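Local coordinates for putative cell adhesion protein (PDB 4K4K), which is a putative component of the fimbrium tip, part of the surface filaments that mediate cell adhesion and biofilm formation, at residues P91-L96 with N100-D105; S107-T110 with D114-L117; Y76-V79 with Q83-F86. All coordinates share one frame; numbering follows the deposited sequence.

Contact 1 (P91-L96 with N100-D105)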
ATOM      1  N   PRO A  91      -7.025   3.171   0.943  1.00 15.19           N
ATOM      2  CA  PRO A  91      -7.721   4.471   0.979  1.00 15.94           C
ATOM      3  C   PRO A  91      -9.213   4.304   0.822  1.00 18.77           C
ATOM      4  O   PRO A  91      -9.692   3.464   0.037  1.00 17.01           O
ATOM      5  CB  PRO A  91      -7.092   5.225  -0.202  1.00 17.92           C
ATOM      6  CG  PRO A  91      -6.839   4.117  -1.217  1.00 21.48           C
ATOM      7  CD  PRO A  91      -6.522   2.859  -0.412  1.00 16.92           C
ATOM      8  N   TYR A  92      -9.961   5.088   1.590  1.00 17.19           N
ATOM      9  CA  TYR A  92     -11.419   5.071   1.538  1.00 16.35           C
ATOM     10  C   TYR A  92     -11.941   5.201   0.105  1.00 19.30           C
ATOM     11  O   TYR A  92     -11.406   5.991  -0.686  1.00 19.21           O
ATOM     12  CB  TYR A  92     -11.955   6.255   2.366  1.00 16.68           C
ATOM     13  CG  TYR A  92     -13.439   6.484   2.219  1.00 16.46           C
ATOM     14  CD1 TYR A  92     -14.358   5.720   2.937  1.00 16.63           C
ATOM     15  CD2 TYR A  92     -13.934   7.450   1.338  1.00 18.51           C
ATOM     16  CE1 TYR A  92     -15.730   5.942   2.823  1.00 17.78           C
ATOM     17  CE2 TYR A  92     -15.301   7.662   1.197  1.00 20.07           C
ATOM     18  CZ  TYR A  92     -16.196   6.919   1.951  1.00 22.46           C
ATOM     19  OH  TYR A  92     -17.544   7.149   1.824  1.00 22.69           O
ATOM     20  N   ARG A  93     -12.977   4.405  -0.217  1.00 16.58           N
ATOM     21  CA  ARG A  93     -13.758   4.455  -1.466  1.00 18.55           C
ATOM     22  C   ARG A  93     -15.204   4.640  -1.097  1.00 22.28           C
ATOM     23  O   ARG A  93     -15.701   3.891  -0.264  1.00 21.12           O
ATOM     24  CB  ARG A  93     -13.623   3.188  -2.304  1.00 19.27           C
ATOM     25  CG  ARG A  93     -12.251   2.982  -2.850  1.00 33.08           C
ATOM     26  CD  ARG A  93     -12.367   2.295  -4.172  1.00 40.34           C
ATOM     27  NE  ARG A  93     -11.057   2.146  -4.765  1.00 44.63           N
ATOM     28  CZ  ARG A  93     -10.658   1.055  -5.385  1.00 46.18           C
ATOM     29  NH1 ARG A  93     -11.474   0.009  -5.497  1.00 26.40           N
ATOM     30  NH2 ARG A  93      -9.439   0.994  -5.896  1.00 32.65           N
ATOM     31  N   GLU A  94     -15.885   5.622  -1.728  1.00 21.28           N
ATOM     32  CA  GLU A  94     -17.290   5.917  -1.449  0.50 22.02           C
ATOM     33  C   GLU A  94     -18.170   4.701  -1.725  1.00 25.28           C
ATOM     34  O   GLU A  94     -19.061   4.401  -0.925  1.00 27.58           O
ATOM     35  CB  GLU A  94     -17.749   7.132  -2.284  0.50 24.66           C
ATOM     36  CG  GLU A  94     -19.161   7.627  -1.976  0.50 36.79           C
ATOM     37  CD  GLU A  94     -19.487   8.024  -0.546  0.50 55.16           C
ATOM     38  OE1 GLU A  94     -18.698   8.776   0.072  0.50 43.67           O
ATOM     39  OE2 GLU A  94     -20.558   7.601  -0.054  0.50 51.01           O
ATOM     40  N   THR A  95     -17.896   3.982  -2.817  1.00 24.08           N
ATOM     41  CA  THR A  95     -18.657   2.787  -3.167  1.00 24.81           C
ATOM     42  C   THR A  95     -17.688   1.618  -3.371  1.00 27.04           C
ATOM     43  O   THR A  95     -16.794   1.688  -4.202  1.00 29.00           O
ATOM     44  CB  THR A  95     -19.531   3.023  -4.425  1.00 38.88           C
ATOM     45  OG1 THR A  95     -20.338   4.187  -4.225  1.00 43.82           O
ATOM     46  CG2 THR A  95     -20.452   1.833  -4.732  1.00 35.18           C
ATOM     47  N   LEU A  96     -17.883   0.560  -2.591  1.00 21.33           N
ATOM     48  CA  LEU A  96     -17.094  -0.658  -2.722  1.00 19.47           C
ATOM     49  C   LEU A  96     -17.865  -1.634  -3.595  1.00 25.95           C
ATOM     50  O   LEU A  96     -19.072  -1.461  -3.785  1.00 27.79           O
ATOM     51  CB  LEU A  96     -16.812  -1.257  -1.333  1.00 17.61           C
ATOM     52  CG  LEU A  96     -15.782  -0.486  -0.502  1.00 20.10           C
ATOM     53  CD1 LEU A  96     -15.808  -0.948   0.941  1.00 20.98           C
ATOM     54  CD2 LEU A  96     -14.344  -0.618  -1.097  1.00 20.35           C
ATOM     55  N   ASN A 100     -18.607  -5.583   0.311  1.00 22.20           N
ATOM     56  CA  ASN A 100     -17.484  -4.891   0.981  1.00 18.14           C
ATOM     57  C   ASN A 100     -16.124  -5.277   0.366  1.00 17.62           C
ATOM     58  O   ASN A 100     -15.151  -5.543   1.092  1.00 17.04           O
ATOM     59  CB  ASN A 100     -17.536  -5.218   2.477  1.00 16.46           C
ATOM     60  CG  ASN A 100     -18.810  -4.671   3.068  1.00 32.54           C
ATOM     61  OD1 ASN A 100     -19.200  -3.534   2.765  1.00 23.04           O
ATOM     62  ND2 ASN A 100     -19.548  -5.495   3.807  1.00 23.83           N
ATOM     63  N   VAL A 101     -16.048  -5.214  -0.976  1.00 13.41           N
ATOM     64  CA  VAL A 101     -14.828  -5.616  -1.682  1.00 14.01           C
ATOM     65  C   VAL A 101     -14.160  -4.415  -2.340  1.00 17.66           C
ATOM     66  O   VAL A 101     -14.786  -3.677  -3.104  1.00 17.64           O
ATOM     67  CB  VAL A 101     -15.125  -6.739  -2.717  1.00 18.90           C
ATOM     68  CG1 VAL A 101     -13.891  -7.091  -3.557  1.00 19.06           C
ATOM     69  CG2 VAL A 101     -15.685  -7.993  -2.012  1.00 20.08           C
ATOM     70  N   TYR A 102     -12.871  -4.270  -2.049  1.00 15.30           N
ATOM     71  CA  TYR A 102     -11.977  -3.262  -2.611  1.00 15.00           C
ATOM     72  C   TYR A 102     -11.308  -3.888  -3.833  1.00 18.64           C
ATOM     73  O   TYR A 102     -10.693  -4.961  -3.723  1.00 18.40           O
ATOM     74  CB  TYR A 102     -10.953  -2.837  -1.559  1.00 15.85           C
ATOM     75  CG  TYR A 102     -10.034  -1.730  -2.011  1.00 17.66           C
ATOM     76  CD1 TYR A 102      -8.956  -1.996  -2.852  1.00 20.80           C
ATOM     77  CD2 TYR A 102     -10.219  -0.417  -1.576  1.00 19.24           C
ATOM     78  CE1 TYR A 102      -8.085  -0.986  -3.256  1.00 21.49           C
ATOM     79  CE2 TYR A 102      -9.342   0.606  -1.974  1.00 21.51           C
ATOM     80  CZ  TYR A 102      -8.270   0.309  -2.808  1.00 30.55           C
ATOM     81  OH  TYR A 102      -7.344   1.261  -3.201  1.00 34.61           O
ATOM     82  N   THR A 103     -11.454  -3.242  -5.002  1.00 15.25           N
ATOM     83  CA  THR A 103     -10.862  -3.743  -6.255  1.00 16.55           C
ATOM     84  C   THR A 103      -9.556  -2.990  -6.482  1.00 22.28           C
ATOM     85  O   THR A 103      -9.545  -1.762  -6.472  1.00 20.73           O
ATOM     86  CB  THR A 103     -11.848  -3.623  -7.434  1.00 27.94           C
ATOM     87  OG1 THR A 103     -12.317  -2.275  -7.500  1.00 30.44           O
ATOM     88  CG2 THR A 103     -13.054  -4.559  -7.289  1.00 23.32           C
ATOM     89  N   VAL A 104      -8.446  -3.732  -6.579  1.00 19.33           N
ATOM     90  CA  VAL A 104      -7.100  -3.205  -6.769  1.00 19.16           C
ATOM     91  C   VAL A 104      -6.777  -3.145  -8.251  1.00 20.17           C
ATOM     92  O   VAL A 104      -6.955  -4.149  -8.939  1.00 19.69           O
ATOM     93  CB  VAL A 104      -6.031  -4.111  -6.043  1.00 22.54           C
ATOM     94  CG1 VAL A 104      -4.607  -3.641  -6.310  1.00 23.22           C
ATOM     95  CG2 VAL A 104      -6.280  -4.228  -4.535  1.00 22.68           C
ATOM     96  N   ASP A 105      -6.197  -2.033  -8.712  1.00 17.84           N
ATOM     97  CA  ASP A 105      -5.663  -1.888 -10.063  1.00 18.22           C
ATOM     98  C   ASP A 105      -4.330  -1.136  -9.927  1.00 21.88           C
ATOM     99  O   ASP A 105      -4.325  -0.010  -9.448  1.00 23.37           O
ATOM    100  CB  ASP A 105      -6.652  -1.186 -11.027  1.00 20.09           C
ATOM    101  CG  ASP A 105      -6.160  -1.043 -12.464  1.00 31.49           C
ATOM    102  OD1 ASP A 105      -5.007  -1.468 -12.759  1.00 28.12           O
ATOM    103  OD2 ASP A 105      -6.905  -0.479 -13.288  1.00 44.40           O
TER
HETATM  104  O   HOH W   1     -13.929  -1.534  -4.817  1.00 22.87           O
HETATM  105  O   HOH W   2      -6.944   2.347  -5.656  1.00 34.56           O
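The guanidinium of Arg93 lies flat over one face of the Tyr102 ring, with centres 3.8 Å apart and planes tilted by 17°, a stacked cation-pi pair. Arginine suits the place because a flat cation with two N-H donors can lie on an aromatic face and still reach a carbonyl in its own plane: NH1 and NH2 of Arg93 both donate to the backbone O of Thr103, each at 2.8 Å, with N-H...O angles near 140°. Tyr102 CG stands anti to its own backbone N (chi1 -176°), which carries the ring toward the loop, where Pro91 CD comes within 3.3 Å of Tyr102 OH. The branched, apolar end of Leu96 lies against the start of the Tyr102 side chain (CD2 to CB 4.1 Å). Beside this close packing the contact is wetter: one water joins Arg93 NH1 to Val101 O and Thr103 N, and a second bridges Arg93 NH2 and Tyr102 OH. A leucine in place of Arg93 would probably leave the Thr103 carbonyl without its paired donors and the Tyr102 face without its cation. Asn100 and Val101 form a G1 beta bulge where strand 101-105 begins; the strand pairs antiparallel with strand 164-177, while Leu96 also reaches strands 37-44 and 47-57.

Contact 2 (S107-T110 with D114-L117)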
ATOM      1  N   SER A 107      -2.163  -0.735 -12.498  1.00 20.48           N
ATOM      2  CA  SER A 107      -1.736  -0.302 -13.847  0.50 21.57           C
ATOM      3  C   SER A 107      -1.282   1.147 -13.839  1.00 26.64           C
ATOM      4  O   SER A 107      -0.419   1.523 -14.635  1.00 28.34           O
ATOM      5  CB  SER A 107      -2.865  -0.462 -14.862  0.50 24.71           C
ATOM      6  OG  SER A 107      -3.321  -1.801 -14.956  0.50 28.65           O
ATOM      7  N   VAL A 108      -1.901   1.978 -12.968  1.00 25.13           N
ATOM      8  CA  VAL A 108      -1.576   3.410 -12.854  1.00 26.70           C
ATOM      9  C   VAL A 108      -0.851   3.578 -11.525  1.00 28.79           C
ATOM     10  O   VAL A 108      -1.450   3.410 -10.456  1.00 27.44           O
ATOM     11  CB  VAL A 108      -2.809   4.352 -13.005  1.00 32.34           C
ATOM     12  CG1 VAL A 108      -2.394   5.816 -12.813  1.00 32.77           C
ATOM     13  CG2 VAL A 108      -3.479   4.165 -14.370  1.00 33.25           C
ATOM     14  N   GLN A 109       0.446   3.873 -11.599  1.00 27.07           N
ATOM     15  CA  GLN A 109       1.333   3.962 -10.425  1.00 26.02           C
ATOM     16  C   GLN A 109       1.333   5.297  -9.690  1.00 33.52           C
ATOM     17  O   GLN A 109       1.660   5.329  -8.504  1.00 34.01           O
ATOM     18  CB  GLN A 109       2.769   3.674 -10.841  1.00 25.85           C
ATOM     19  CG  GLN A 109       2.988   2.215 -11.221  1.00 24.76           C
ATOM     20  CD  GLN A 109       2.996   1.346  -9.986  1.00 27.10           C
ATOM     21  OE1 GLN A 109       3.772   1.576  -9.063  1.00 23.08           O
ATOM     22  NE2 GLN A 109       2.097   0.369  -9.918  1.00 18.67           N
ATOM     23  N   THR A 110       1.071   6.404 -10.401  1.00 30.67           N
ATOM     24  CA  THR A 110       1.139   7.737  -9.811  1.00 30.25           C
ATOM     25  C   THR A 110      -0.271   8.331  -9.604  1.00 32.39           C
ATOM     26  O   THR A 110      -1.049   8.374 -10.558  1.00 32.81           O
ATOM     27  CB  THR A 110       2.028   8.631 -10.710  1.00 34.58           C
ATOM     28  OG1 THR A 110       3.316   8.003 -10.846  1.00 33.71           O
ATOM     29  CG2 THR A 110       2.224  10.025 -10.141  1.00 37.72           C
ATOM     30  N   ASP A 114      -2.605   6.508  -3.807  1.00 22.69           N
ATOM     31  CA  ASP A 114      -3.956   6.150  -4.264  1.00 22.47           C
ATOM     32  C   ASP A 114      -4.107   4.659  -4.550  1.00 24.64           C
ATOM     33  O   ASP A 114      -5.244   4.196  -4.676  1.00 24.60           O
ATOM     34  CB  ASP A 114      -4.336   6.970  -5.509  1.00 25.13           C
ATOM     35  CG  ASP A 114      -4.635   8.433  -5.160  1.00 34.96           C
ATOM     36  OD1 ASP A 114      -4.598   8.779  -3.958  1.00 33.68           O
ATOM     37  OD2 ASP A 114      -4.919   9.219  -6.086  1.00 38.25           O
ATOM     38  N   ILE A 115      -2.984   3.908  -4.660  1.00 19.39           N
ATOM     39  CA  ILE A 115      -3.066   2.457  -4.883  1.00 18.17           C
ATOM     40  C   ILE A 115      -2.470   1.686  -3.681  1.00 19.74           C
ATOM     41  O   ILE A 115      -2.413   0.466  -3.715  1.00 18.10           O
ATOM     42  CB  ILE A 115      -2.421   2.023  -6.233  1.00 20.56           C
ATOM     43  CG1 ILE A 115      -0.898   2.399  -6.289  1.00 20.44           C
ATOM     44  CG2 ILE A 115      -3.217   2.585  -7.415  1.00 23.36           C
ATOM     45  CD1 ILE A 115      -0.085   1.716  -7.447  1.00 21.33           C
ATOM     46  N   ASP A 116      -2.017   2.393  -2.642  1.00 16.32           N
ATOM     47  CA  ASP A 116      -1.416   1.770  -1.478  1.00 15.29           C
ATOM     48  C   ASP A 116      -2.520   1.224  -0.539  1.00 18.45           C
ATOM     49  O   ASP A 116      -2.818   1.813   0.494  1.00 16.59           O
ATOM     50  CB  ASP A 116      -0.503   2.777  -0.761  1.00 18.15           C
ATOM     51  CG  ASP A 116       0.321   2.168   0.340  1.00 22.41           C
ATOM     52  OD1 ASP A 116       0.247   0.915   0.530  1.00 20.78           O
ATOM     53  OD2 ASP A 116       0.976   2.933   1.071  1.00 26.01           O
ATOM     54  N   LEU A 117      -3.084   0.068  -0.895  1.00 14.13           N
ATOM     55  CA  LEU A 117      -4.154  -0.554  -0.103  1.00 14.65           C
ATOM     56  C   LEU A 117      -3.595  -1.031   1.240  1.00 16.35           C
ATOM     57  O   LEU A 117      -2.582  -1.750   1.294  1.00 17.20           O
ATOM     58  CB  LEU A 117      -4.738  -1.741  -0.896  1.00 14.84           C
ATOM     59  CG  LEU A 117      -5.731  -2.640  -0.126  1.00 18.65           C
ATOM     60  CD1 LEU A 117      -7.025  -1.876   0.240  1.00 16.60           C
ATOM     61  CD2 LEU A 117      -5.981  -3.970  -0.888  1.00 18.95           C
TER
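Ile115 lays its CD1 methyl against the carboxamide of Gln109, 3.6 Å from Gln109 NE2 and 4.0 Å from Gln109 CD. The two side chains cross at about a right angle, and the isoleucine meets the amide with the end of its longer branch. Its shorter branch shares a partner with the longer one: Ile115 CG2 sits 3.6 Å from the backbone O of Val108, and CD1 of Ile115 is almost as near, 3.7 Å from the same oxygen. A beta-branched residue suits this place because its two arms can both rest against one carbonyl oxygen. The first torsion sets this up, with CG1 of Ile115 lodged between its backbone N and carbonyl carbon (chi1 60°) and CG2 anti to that carbon.

Gln109 starts out from the backbone pointing away from Ile115, but its chain bends at chi2 (-74°) and brings the amide back to the methyl. The nitrogen of that amide is already engaged, for Gln109 NE2 donates to the backbone oxygens of Val106 and Ile206. Glutamine thus fits a buried site among backbone carbonyls, where its N-H groups are used and its flat end can still lie against a hydrocarbon. Ile115 touches Val106 as well, and Gln109 packs on Ile194 of strand 192-199.

Both segments belong to the connection between strands 101-105 and 118-126. What passes between them is van der Waals contact alone, methyl groups against polar atoms, while the directional bonds of Gln109 run to Val106 just before the segment and to Ile206 far along the chain, and fix where its amide stands.

Contact 3 (Y76-V79 with Q83-F86)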
ATOM      1  N   TYR A  76     -21.417   5.414  16.645  1.00 15.93           N
ATOM      2  CA  TYR A  76     -21.721   5.473  18.086  1.00 15.66           C
ATOM      3  C   TYR A  76     -21.782   4.096  18.659  1.00 19.15           C
ATOM      4  O   TYR A  76     -22.360   3.195  18.045  1.00 18.43           O
ATOM      5  CB  TYR A  76     -23.064   6.176  18.359  1.00 17.25           C
ATOM      6  CG  TYR A  76     -23.041   7.634  17.980  1.00 19.47           C
ATOM      7  CD1 TYR A  76     -22.548   8.599  18.859  1.00 21.20           C
ATOM      8  CD2 TYR A  76     -23.474   8.051  16.724  1.00 20.87           C
ATOM      9  CE1 TYR A  76     -22.496   9.949  18.498  1.00 22.16           C
ATOM     10  CE2 TYR A  76     -23.417   9.390  16.349  1.00 22.12           C
ATOM     11  CZ  TYR A  76     -22.950  10.340  17.247  1.00 28.11           C
ATOM     12  OH  TYR A  76     -22.903  11.654  16.848  1.00 32.12           O
ATOM     13  N   PHE A  77     -21.236   3.936  19.877  1.00 15.62           N
ATOM     14  CA  PHE A  77     -21.298   2.640  20.556  1.00 15.77           C
ATOM     15  C   PHE A  77     -22.719   2.311  20.996  1.00 18.79           C
ATOM     16  O   PHE A  77     -23.475   3.247  21.303  1.00 18.14           O
ATOM     17  CB  PHE A  77     -20.367   2.642  21.759  1.00 17.86           C
ATOM     18  CG  PHE A  77     -18.941   2.362  21.351  1.00 18.43           C
ATOM     19  CD1 PHE A  77     -18.461   1.057  21.292  1.00 19.86           C
ATOM     20  CD2 PHE A  77     -18.073   3.404  21.040  1.00 18.83           C
ATOM     21  CE1 PHE A  77     -17.135   0.795  20.937  1.00 19.60           C
ATOM     22  CE2 PHE A  77     -16.761   3.144  20.638  1.00 21.73           C
ATOM     23  CZ  PHE A  77     -16.299   1.838  20.593  1.00 19.65           C
ATOM     24  N   PRO A  78     -23.087   1.004  21.040  1.00 18.26           N
ATOM     25  CA  PRO A  78     -24.435   0.631  21.552  1.00 19.87           C
ATOM     26  C   PRO A  78     -24.667   1.204  22.957  1.00 21.82           C
ATOM     27  O   PRO A  78     -23.814   1.079  23.856  1.00 19.44           O
ATOM     28  CB  PRO A  78     -24.398  -0.901  21.584  1.00 21.42           C
ATOM     29  CG  PRO A  78     -23.340  -1.283  20.576  1.00 24.68           C
ATOM     30  CD  PRO A  78     -22.300  -0.194  20.670  1.00 19.97           C
ATOM     31  N   VAL A  79     -25.834   1.833  23.150  1.00 19.01           N
ATOM     32  CA  VAL A  79     -26.179   2.429  24.433  1.00 21.79           C
ATOM     33  C   VAL A  79     -26.273   1.354  25.562  1.00 27.11           C
ATOM     34  O   VAL A  79     -25.994   1.684  26.712  1.00 27.01           O
ATOM     35  CB  VAL A  79     -27.465   3.298  24.363  1.00 26.82           C
ATOM     36  CG1 VAL A  79     -28.715   2.447  24.096  1.00 26.11           C
ATOM     37  CG2 VAL A  79     -27.623   4.109  25.638  1.00 28.25           C
ATOM     38  N   GLN A  83     -20.527  -5.085  23.563  1.00 17.94           N
ATOM     39  CA  GLN A  83     -19.291  -4.897  22.815  0.50 17.50           C
ATOM     40  C   GLN A  83     -19.464  -5.087  21.295  1.00 18.81           C
ATOM     41  O   GLN A  83     -20.387  -5.762  20.811  1.00 17.80           O
ATOM     42  CB  GLN A  83     -18.169  -5.815  23.350  0.50 19.82           C
ATOM     43  CG  GLN A  83     -17.759  -5.535  24.818  0.50 22.42           C
ATOM     44  CD  GLN A  83     -18.758  -6.076  25.822  0.50 30.92           C
ATOM     45  OE1 GLN A  83     -19.239  -7.207  25.696  0.50 22.23           O
ATOM     46  NE2 GLN A  83     -19.122  -5.270  26.829  0.50 22.35           N
ATOM     47  N   ARG A  84     -18.538  -4.491  20.551  1.00 15.22           N
ATOM     48  CA  ARG A  84     -18.477  -4.539  19.102  1.00 14.90           C
ATOM     49  C   ARG A  84     -17.033  -4.641  18.678  1.00 19.10           C
ATOM     50  O   ARG A  84     -16.129  -4.279  19.455  1.00 18.91           O
ATOM     51  CB  ARG A  84     -19.133  -3.287  18.457  1.00 12.19           C
ATOM     52  CG  ARG A  84     -20.647  -3.149  18.651  1.00 17.35           C
ATOM     53  CD  ARG A  84     -21.440  -4.261  17.945  1.00 16.50           C
ATOM     54  NE  ARG A  84     -22.884  -4.035  18.080  1.00 18.08           N
ATOM     55  CZ  ARG A  84     -23.602  -4.433  19.119  1.00 22.62           C
ATOM     56  NH1 ARG A  84     -23.021  -5.058  20.136  1.00 19.00           N
ATOM     57  NH2 ARG A  84     -24.893  -4.140  19.190  1.00 22.39           N
ATOM     58  N   ASP A  85     -16.803  -5.095  17.436  1.00 15.13           N
ATOM     59  CA  ASP A  85     -15.457  -5.163  16.863  1.00 14.18           C
ATOM     60  C   ASP A  85     -15.327  -4.124  15.789  1.00 15.64           C
ATOM     61  O   ASP A  85     -16.340  -3.641  15.279  1.00 14.19           O
ATOM     62  CB  ASP A  85     -15.192  -6.558  16.285  1.00 14.91           C
ATOM     63  CG  ASP A  85     -15.519  -7.669  17.260  1.00 20.63           C
ATOM     64  OD1 ASP A  85     -15.306  -7.475  18.482  1.00 18.69           O
ATOM     65  OD2 ASP A  85     -15.985  -8.727  16.805  1.00 21.47           O
ATOM     66  N   PHE A  86     -14.091  -3.762  15.439  1.00 14.31           N
ATOM     67  CA  PHE A  86     -13.852  -2.702  14.472  1.00 13.95           C
ATOM     68  C   PHE A  86     -12.826  -3.123  13.483  1.00 17.25           C
ATOM     69  O   PHE A  86     -11.813  -3.712  13.869  1.00 16.38           O
ATOM     70  CB  PHE A  86     -13.366  -1.401  15.205  1.00 14.76           C
ATOM     71  CG  PHE A  86     -14.472  -0.774  16.023  1.00 16.29           C
ATOM     72  CD1 PHE A  86     -14.752  -1.229  17.312  1.00 17.82           C
ATOM     73  CD2 PHE A  86     -15.289   0.210  15.474  1.00 18.02           C
ATOM     74  CE1 PHE A  86     -15.816  -0.694  18.047  1.00 19.43           C
ATOM     75  CE2 PHE A  86     -16.356   0.742  16.200  1.00 19.86           C
ATOM     76  CZ  PHE A  86     -16.614   0.296  17.483  1.00 18.50           C
TER
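Pro78 sets its ring over the guanidinium of Arg84, with CG 3.4 Å above the plane and over its centre. Pro78 CG is 3.5 Å from Arg84 CZ. The arginine reaches this place by folding back: Arg84 CG, placed anti to the carbonyl carbon by chi1, lies 3.8 Å from Pro78 CG, and the bend at chi2 (-66°) then brings the guanidinium under the proline ring. Proline suits the spot because its rigid ring offers a compact hydrocarbon surface to a flat cation. Polar bonds fix how the guanidinium is turned: Arg84 NH1 donates to Gln83 O at 2.8 Å, in the guanidinium plane but from above the carbonyl plane, and Arg84 NE forms a salt bridge with Asp49.

The second meeting is aromatic. Phe77 and Phe86 approach through the outer parts of their rings, CZ to CZ 3.5 Å, with centroids 5.2 Å apart and planes inclined at 55°. Phe77 leaves the chain with CG anti to its carbonyl carbon (chi1 -82°), and its ring reaches toward strand 84-90; Phe86 has the same first-torsion arrangement and points from the strand toward segment 76-79. Phenylalanine fits here because both rings are buried: Phe77 also lies on Lys126 and Pro131, and Phe86 on Met42, Val133 and Phe135. In this fimbrillin-like beta fold the aromatic pair is thus buried against neighbouring strands, while the proline-covered arginine lies at the more exposed side, where strand 84-90 begins.

In the fold
From the N terminus, contact 3 comes first, closing the short turn between 76-79 and 83-86 at the start of strand 84-90. That strand runs on to the loop 91-96, which contact 1 closes against strand 101-105. Contact 2 follows, closing the connection that leads from strand 101-105 to strand 118-126. The three lie in series, none nested or crossed. Contacts 1 and 2 touch, their centres about 12 Å apart: Leu117 packs on Tyr102 and Val104, and Ile115 meets the backbone of Asp105. Contact 3 stands apart, its centre about 24 Å from that of contact 1, yet strand 84-90 pairs with strand 118-126, which contact 2 leads into.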